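Local coordinates for protein killer cell lectin-like receptor 3 (Mus musculus, PDB 3C8J) that serves as a disulfide-linked homodimeric receptor on natural killer cells that recognises class I MHC molecules, at residues Pro114-Glu119 / Trp151-Ser157; Leu127-Pro133 / Leu176-Ile181; Lys146-Ala150 / Phe168-Val174. The protein carries 4 engineered substitutions. One frame throughout, in Å; residues are numbered along the deposited sequence.

How the interactions relate
Interaction 1 and interaction 2 share a hydrophobic core: L116 and I118 of 114-119 pack on L127, and I118 also meets L176. Interaction 3 joins them differently, running straight into interaction 1 at W151 and resting F168 and V174 against I181 of interaction 2. Each contact combines buried and exposed residues, but the chemistry differs. In interactions 1 and 2 a lysine grips backbone carbonyls of the other segment, joined in the first by a salt bridge to an aspartate; in the second the carbonyls are those at a helix end. Interaction 3, farthest from the chain's centre, relies on aromatic packing, with two like charges close together on its exposed side. Interactions 2 and 3 both include residues implicated in MHC binding.

Interaction 1: Pro114-Glu119 / Trp151-Ser157; sequences PILKIE and WIDNGPS
P114 lies against I152 at the edge of a loop-to-loop contact in the C-type lectin-like domain, where the chain between helices 101-110 and 121-130 meets the type I beta turn W151-N154. I115 follows with its CG2 branch, which comes within 3.6 Å of I152 CD1, and the side chain also packs on helix 101-110. L116 turns its side chain into the core and offers W151 its carbonyl oxygen, which lies in the plane of the indole at the ring edge. K117 does most of the polar work. With CG anti to the backbone N (chi1 155°) and a bend at chi2, its chain passes the W151 side chain and crosses D153 at about a right angle. K117 NZ forms a salt bridge with D153 OD1 at 3.0 Å, on the syn lone pair, and donates to P156 O at 2.6 Å from well above the carbonyl plane. D153 OD1 also accepts from G155 N in an Asx turn, so turn and lysine fix one carboxylate oxygen together. I118 packs CB near W151 CH2, and its carbonyl oxygen sits over one face of the indole, whose NE1 is bonded to D160. Beside E119, that same I118 O takes a hydrogen bond in its carbonyl plane from S157 OG at 2.7 Å, with a C=O...OG angle of 152°.

Interaction 2: Leu127-Pro133 / Leu176-Ile181; sequences LQRHVIP and LSKARI
L176, at the end of strand 173-176, reaches toward helix 121-130 with both methyls: CD2 packs on the helix, 3.9 Å from L127 CB, and CD1 faces V131 CG2 more loosely, just past the helix end. In this C-type lectin-like fold the contact seats the turn between strands 173-176 and 181-184 on the C-terminal end of that helix. S177 presents its carbonyl oxygen to Q128, whose side chain runs extended beyond CG; the bond from Q128 NE2 to S177 O is weak, 3.1 Å long and bent to 131°. The S177 hydroxyl, meanwhile, accepts from R180 N in an ST motif within the turn. K178 then reaches across to the helix end. Its aliphatic part runs antiparallel to the V131 side chain, with CG 3.6 Å from V131 CG1, and alongside the P133 ring. Bends at chi3 and chi4 (74° and 66°) curl the amine back onto three carbonyls: K178 NZ donates to Q128 O, to V131 O at 2.7 Å in its carbonyl plane, and weakly to R129 O. The turn belongs to a region implicated in MHC class I binding, and this contact ties it to the helix end. Carbonyls clustered where the helix finishes, at the negative end of its dipole, would be expected to favour the protonated, positively charged form of K178.

Interaction 3: Lys146-Ala150 / Phe168-Val174; sequences KKEWA and FKSRGCV
With CG opposite the carbonyl carbon in both W149 and F168 (chi1 -69° and -71°), the two side chains meet nearly at right angles. The result is a T-shaped stack: the edge of F168 is directed at the face of the indole, with F168 CD2 above the indole toward its rim, the planes at 63° and 5.5 Å between the centroids of the phenyl and the indole's six-membered ring. F168 CB adds a closer touch, 3.5 Å from W149 CZ2. Farther round the indole, W149 CZ2 comes within 3.3 Å of S170 O, and W149 CZ3 within 3.7 Å of V174 CG2, so the benzo part of the ring is embraced by the segment running from F168 to V174. At the exposed side K147 and R171 cross obliquely, and K147 CE lies in the guanidinium plane at its edge. K147 NZ and R171 NH2 are 3.5 Å apart, a proximity of like charges that should be unfavourable. Strand 136-143 lies between, paired with both 148-151 and 173-176; its Y142 packs edge-to-face with W149 and touches K147 and R171, while D183 of strand 181-184 borders W149 and F168.

Interaction 1: Pro114-Glu119 / Trp151-Ser157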
# COMPACT_ATOMS: atom_id res chain seq x y z
N PRO A 114 -11.10 7.29 10.46
CA PRO A 114 -10.76 8.00 11.70
C PRO A 114 -9.26 8.30 11.88
O PRO A 114 -8.42 7.70 11.23
CB PRO A 114 -11.30 7.07 12.80
CG PRO A 114 -12.17 6.01 12.05
CD PRO A 114 -11.51 5.89 10.71
N ILE A 115 -8.95 9.23 12.78
CA ILE A 115 -7.57 9.62 13.06
C ILE A 115 -6.72 8.39 13.37
O ILE A 115 -7.19 7.45 14.00
CB ILE A 115 -7.51 10.75 14.15
CG1 ILE A 115 -6.10 11.30 14.36
CG2 ILE A 115 -8.19 10.33 15.47
CD1 ILE A 115 -6.05 12.45 15.40
N LEU A 116 -5.47 8.40 12.92
CA LEU A 116 -4.65 7.19 12.89
C LEU A 116 -4.44 6.46 14.21
O LEU A 116 -4.06 7.05 15.22
CB LEU A 116 -3.30 7.46 12.25
CG LEU A 116 -2.39 6.24 12.06
CD1 LEU A 116 -2.95 5.25 11.07
CD2 LEU A 116 -1.01 6.68 11.68
N LYS A 117 -4.68 5.16 14.15
CA LYS A 117 -4.20 4.22 15.15
C LYS A 117 -3.04 3.43 14.55
O LYS A 117 -3.14 2.90 13.45
CB LYS A 117 -5.34 3.32 15.62
CG LYS A 117 -4.92 1.98 16.19
CD LYS A 117 -5.51 1.74 17.57
CE LYS A 117 -5.51 0.27 17.88
NZ LYS A 117 -5.67 0.04 19.32
N ILE A 118 -1.92 3.36 15.27
CA ILE A 118 -0.75 2.62 14.81
C ILE A 118 -0.68 1.31 15.58
O ILE A 118 -0.73 1.33 16.80
CB ILE A 118 0.57 3.42 14.97
CG1 ILE A 118 0.50 4.73 14.19
CG2 ILE A 118 1.73 2.60 14.46
CD1 ILE A 118 1.78 5.58 14.19
N GLU A 119 -0.58 0.19 14.86
CA GLU A 119 -0.64 -1.14 15.47
C GLU A 119 0.69 -1.62 16.00
O GLU A 119 0.77 -2.15 17.11
CB GLU A 119 -1.22 -2.18 14.51
CG GLU A 119 -2.64 -1.91 14.06
CD GLU A 119 -3.68 -1.97 15.18
OE1 GLU A 119 -3.32 -2.25 16.36
OE2 GLU A 119 -4.88 -1.73 14.87
N TRP A 151 -5.81 5.52 22.60
CA TRP A 151 -6.00 5.51 21.17
C TRP A 151 -7.42 5.91 20.79
O TRP A 151 -8.33 5.88 21.62
CB TRP A 151 -5.65 4.14 20.59
CG TRP A 151 -4.18 3.90 20.70
CD1 TRP A 151 -3.55 3.19 21.66
CD2 TRP A 151 -3.16 4.42 19.85
NE1 TRP A 151 -2.21 3.22 21.46
CE2 TRP A 151 -1.94 3.97 20.35
CE3 TRP A 151 -3.17 5.22 18.70
CZ2 TRP A 151 -0.72 4.29 19.76
CZ3 TRP A 151 -1.96 5.54 18.10
CH2 TRP A 151 -0.75 5.08 18.64
N ILE A 152 -7.60 6.30 19.54
CA ILE A 152 -8.90 6.70 19.04
C ILE A 152 -9.98 5.63 19.29
O ILE A 152 -11.12 5.96 19.62
CB ILE A 152 -8.83 7.06 17.54
CG1 ILE A 152 -10.21 7.51 17.04
CG2 ILE A 152 -8.23 5.91 16.71
CD1 ILE A 152 -10.68 8.83 17.63
N ASP A 153 -9.60 4.35 19.15
CA ASP A 153 -10.54 3.23 19.26
C ASP A 153 -10.64 2.60 20.66
O ASP A 153 -11.44 1.69 20.85
CB ASP A 153 -10.25 2.16 18.19
CG ASP A 153 -8.99 1.33 18.47
OD1 ASP A 153 -8.31 1.54 19.50
OD2 ASP A 153 -8.67 0.45 17.64
N ASN A 154 -9.83 3.09 21.60
CA ASN A 154 -9.76 2.56 22.99
C ASN A 154 -9.19 1.16 23.11
O ASN A 154 -9.31 0.52 24.16
CB ASN A 154 -11.11 2.65 23.70
CG ASN A 154 -11.54 4.07 23.93
OD1 ASN A 154 -12.35 4.61 23.18
ND2 ASN A 154 -10.98 4.70 24.96
N GLY A 155 -8.58 0.68 22.03
CA GLY A 155 -7.95 -0.62 22.01
C GLY A 155 -6.49 -0.50 22.38
O GLY A 155 -5.94 0.61 22.39
N PRO A 156 -5.84 -1.63 22.71
CA PRO A 156 -4.40 -1.59 22.91
C PRO A 156 -3.67 -1.55 21.56
O PRO A 156 -4.26 -1.82 20.51
CB PRO A 156 -4.11 -2.91 23.64
CG PRO A 156 -5.17 -3.83 23.17
CD PRO A 156 -6.39 -2.98 22.93
N SER A 157 -2.39 -1.20 21.62
CA SER A 157 -1.51 -1.21 20.48
C SER A 157 -0.18 -1.79 20.91
O SER A 157 0.23 -1.64 22.05
CB SER A 157 -1.33 0.21 19.96
OG SER A 157 -0.10 0.33 19.28

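Interaction 2: Leu127-Pro133 / Leu176-Ile181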
# COMPACT_ATOMS: atom_id res chain seq x y z
N LEU A 127 5.34 4.57 8.17
CA LEU A 127 4.81 5.93 8.10
C LEU A 127 5.92 6.98 8.10
O LEU A 127 5.90 7.89 7.26
CB LEU A 127 3.85 6.18 9.23
CG LEU A 127 2.55 5.40 9.05
CD1 LEU A 127 1.78 5.39 10.34
CD2 LEU A 127 1.72 5.98 7.89
N GLN A 128 6.91 6.80 8.96
CA GLN A 128 7.99 7.77 9.06
C GLN A 128 8.88 7.82 7.82
O GLN A 128 9.33 8.90 7.38
CB GLN A 128 8.80 7.53 10.31
CG GLN A 128 7.99 7.63 11.56
CD GLN A 128 8.77 7.24 12.80
OE1 GLN A 128 9.43 6.20 12.85
NE2 GLN A 128 8.69 8.07 13.81
N ARG A 129 9.14 6.65 7.23
CA ARG A 129 9.82 6.61 5.95
C ARG A 129 8.97 7.30 4.88
O ARG A 129 9.49 7.90 3.97
CB ARG A 129 10.10 5.17 5.53
CG ARG A 129 11.23 4.49 6.28
CD ARG A 129 11.49 3.06 5.73
NE ARG A 129 10.89 1.98 6.54
CZ ARG A 129 9.90 1.19 6.10
NH1 ARG A 129 9.40 1.36 4.89
NH2 ARG A 129 9.41 0.23 6.86
N HIS A 130 7.64 7.22 5.00
CA HIS A 130 6.75 7.66 3.93
C HIS A 130 6.53 9.18 3.94
O HIS A 130 6.65 9.88 2.93
CB HIS A 130 5.40 6.99 4.10
CG HIS A 130 4.37 7.53 3.16
ND1 HIS A 130 4.37 7.23 1.82
CD2 HIS A 130 3.37 8.43 3.35
CE1 HIS A 130 3.38 7.87 1.23
NE2 HIS A 130 2.77 8.62 2.14
N VAL A 131 6.19 9.65 5.12
CA VAL A 131 5.75 11.00 5.36
C VAL A 131 6.70 12.03 4.73
O VAL A 131 7.93 11.85 4.74
CB VAL A 131 5.56 11.11 6.87
CG1 VAL A 131 6.40 12.18 7.53
CG2 VAL A 131 4.07 11.09 7.24
N ILE A 132 6.13 13.09 4.15
CA ILE A 132 6.91 14.26 3.77
C ILE A 132 7.36 14.89 5.09
O ILE A 132 6.58 14.89 6.02
CB ILE A 132 6.07 15.27 2.96
CG1 ILE A 132 5.93 14.82 1.51
CG2 ILE A 132 6.72 16.66 2.98
CD1 ILE A 132 4.65 15.27 0.85
N PRO A 133 8.62 15.37 5.20
CA PRO A 133 9.07 15.97 6.49
C PRO A 133 8.02 16.91 7.08
O PRO A 133 7.55 17.82 6.40
CB PRO A 133 10.31 16.76 6.10
CG PRO A 133 10.88 15.99 4.99
CD PRO A 133 9.72 15.35 4.21
N LEU A 176 3.51 12.31 14.96
CA LEU A 176 4.75 11.73 14.47
C LEU A 176 5.50 12.62 13.48
O LEU A 176 4.92 13.52 12.84
CB LEU A 176 4.58 10.29 13.95
CG LEU A 176 4.01 9.93 12.58
CD1 LEU A 176 4.77 10.59 11.44
CD2 LEU A 176 3.99 8.41 12.40
N SER A 177 6.80 12.38 13.41
CA SER A 177 7.71 13.05 12.50
C SER A 177 8.51 11.91 11.89
O SER A 177 8.38 10.77 12.33
CB SER A 177 8.63 14.03 13.26
OG SER A 177 9.29 13.40 14.35
N LYS A 178 9.32 12.20 10.88
CA LYS A 178 10.11 11.17 10.22
C LYS A 178 11.11 10.57 11.21
O LYS A 178 11.59 9.44 11.02
CB LYS A 178 10.86 11.73 9.00
CG LYS A 178 9.96 12.16 7.85
CD LYS A 178 10.75 12.41 6.55
CE LYS A 178 11.21 11.11 5.91
NZ LYS A 178 10.07 10.29 5.43
N ALA A 179 11.41 11.33 12.27
CA ALA A 179 12.39 10.98 13.28
C ALA A 179 11.82 10.23 14.48
O ALA A 179 12.48 9.34 15.02
CB ALA A 179 13.12 12.22 13.73
N ARG A 180 10.60 10.57 14.91
CA ARG A 180 9.99 9.85 16.04
C ARG A 180 8.52 10.22 16.33
O ARG A 180 7.83 10.72 15.45
CB ARG A 180 10.83 10.02 17.30
CG ARG A 180 10.97 11.45 17.69
CD ARG A 180 12.13 11.68 18.66
NE ARG A 180 12.26 13.12 18.88
CZ ARG A 180 12.85 13.96 18.03
NH1 ARG A 180 13.41 13.52 16.90
NH2 ARG A 180 12.89 15.26 18.31
N ILE A 181 8.06 9.89 17.54
CA ILE A 181 6.76 10.32 18.06
C ILE A 181 6.96 11.04 19.39
O ILE A 181 7.84 10.69 20.17
CB ILE A 181 5.73 9.15 18.26
CG1 ILE A 181 6.19 8.19 19.35
CG2 ILE A 181 5.52 8.39 16.99
CD1 ILE A 181 5.06 7.44 19.99

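Interaction 3: Lys146-Ala150 / Phe168-Val174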
# COMPACT_ATOMS: atom_id res chain seq x y z
N LYS A 146 -9.71 10.10 32.91
CA LYS A 146 -9.15 8.83 33.39
C LYS A 146 -7.70 8.91 33.86
O LYS A 146 -7.23 8.05 34.61
CB LYS A 146 -9.29 7.74 32.32
CG LYS A 146 -10.65 7.06 32.32
CD LYS A 146 -10.76 6.03 31.20
CE LYS A 146 -11.94 5.09 31.44
NZ LYS A 146 -12.23 4.28 30.22
N LYS A 147 -6.99 9.96 33.42
CA LYS A 147 -5.54 10.11 33.66
C LYS A 147 -4.74 8.96 33.02
O LYS A 147 -3.93 8.31 33.67
CB LYS A 147 -5.21 10.32 35.16
CG LYS A 147 -5.52 11.73 35.68
CD LYS A 147 -4.63 12.11 36.86
CE LYS A 147 -4.98 13.52 37.36
NZ LYS A 147 -4.27 13.92 38.63
N GLU A 148 -5.00 8.73 31.74
CA GLU A 148 -4.30 7.71 30.97
C GLU A 148 -4.26 8.08 29.50
O GLU A 148 -5.07 8.87 29.02
CB GLU A 148 -5.00 6.36 31.12
CG GLU A 148 -4.68 5.62 32.39
CD GLU A 148 -5.25 4.23 32.39
OE1 GLU A 148 -5.74 3.80 33.46
OE2 GLU A 148 -5.23 3.58 31.31
N TRP A 149 -3.30 7.51 28.78
CA TRP A 149 -3.22 7.70 27.33
C TRP A 149 -4.22 6.78 26.65
O TRP A 149 -4.57 5.73 27.19
CB TRP A 149 -1.78 7.52 26.83
CG TRP A 149 -0.95 8.67 27.32
CD1 TRP A 149 -0.33 8.77 28.53
CD2 TRP A 149 -0.71 9.91 26.63
NE1 TRP A 149 0.30 9.99 28.64
CE2 TRP A 149 0.08 10.71 27.49
CE3 TRP A 149 -1.08 10.41 25.37
CZ2 TRP A 149 0.52 11.99 27.13
CZ3 TRP A 149 -0.65 11.69 25.02
CH2 TRP A 149 0.15 12.46 25.90
N ALA A 150 -4.72 7.21 25.49
CA ALA A 150 -5.78 6.48 24.80
C ALA A 150 -5.70 6.64 23.30
O ALA A 150 -5.56 7.75 22.78
CB ALA A 150 -7.15 6.91 25.29
N PHE A 168 5.71 10.17 28.50
CA PHE A 168 5.06 11.39 28.01
C PHE A 168 4.56 12.24 29.18
O PHE A 168 3.76 11.77 30.00
CB PHE A 168 3.92 11.07 27.05
CG PHE A 168 4.37 10.55 25.71
CD1 PHE A 168 5.64 10.85 25.20
CD2 PHE A 168 3.50 9.76 24.93
CE1 PHE A 168 6.05 10.36 23.95
CE2 PHE A 168 3.90 9.27 23.68
CZ PHE A 168 5.17 9.57 23.19
N LYS A 169 5.05 13.47 29.25
CA LYS A 169 4.79 14.38 30.38
C LYS A 169 3.51 15.17 30.19
O LYS A 169 2.56 15.00 30.95
CB LYS A 169 5.98 15.32 30.61
CG LYS A 169 7.24 14.61 31.09
CD LYS A 169 8.19 15.57 31.76
CE LYS A 169 8.89 14.91 32.95
NZ LYS A 169 9.55 15.88 33.84
N SER A 170 3.48 16.01 29.15
CA SER A 170 2.34 16.89 28.84
C SER A 170 0.99 16.17 28.84
O SER A 170 0.86 15.06 28.31
CB SER A 170 2.56 17.56 27.49
OG SER A 170 2.72 16.59 26.48
N ARG A 171 -0.01 16.82 29.43
CA ARG A 171 -1.39 16.33 29.35
C ARG A 171 -1.98 16.65 27.97
O ARG A 171 -3.13 17.12 27.88
CB ARG A 171 -2.25 16.93 30.47
CG ARG A 171 -2.26 16.11 31.73
CD ARG A 171 -3.14 16.74 32.80
NE ARG A 171 -3.15 15.96 34.04
CZ ARG A 171 -2.19 15.99 34.96
NH1 ARG A 171 -1.12 16.77 34.78
NH2 ARG A 171 -2.28 15.25 36.06
N GLY A 172 -1.20 16.38 26.92
CA GLY A 172 -1.53 16.79 25.57
C GLY A 172 -1.80 15.62 24.67
O GLY A 172 -2.45 14.66 25.08
N CYS A 173 -1.29 15.70 23.44
CA CYS A 173 -1.56 14.74 22.38
C CYS A 173 -0.26 14.16 21.77
O CYS A 173 0.84 14.44 22.28
CB CYS A 173 -2.40 15.40 21.29
SG CYS A 173 -4.10 15.72 21.75
N VAL A 174 -0.38 13.36 20.71
CA VAL A 174 0.80 12.73 20.10
C VAL A 174 0.89 12.96 18.58
O VAL A 174 -0.07 12.74 17.85
CB VAL A 174 0.88 11.20 20.40
CG1 VAL A 174 2.05 10.55 19.66
CG2 VAL A 174 1.06 10.94 21.88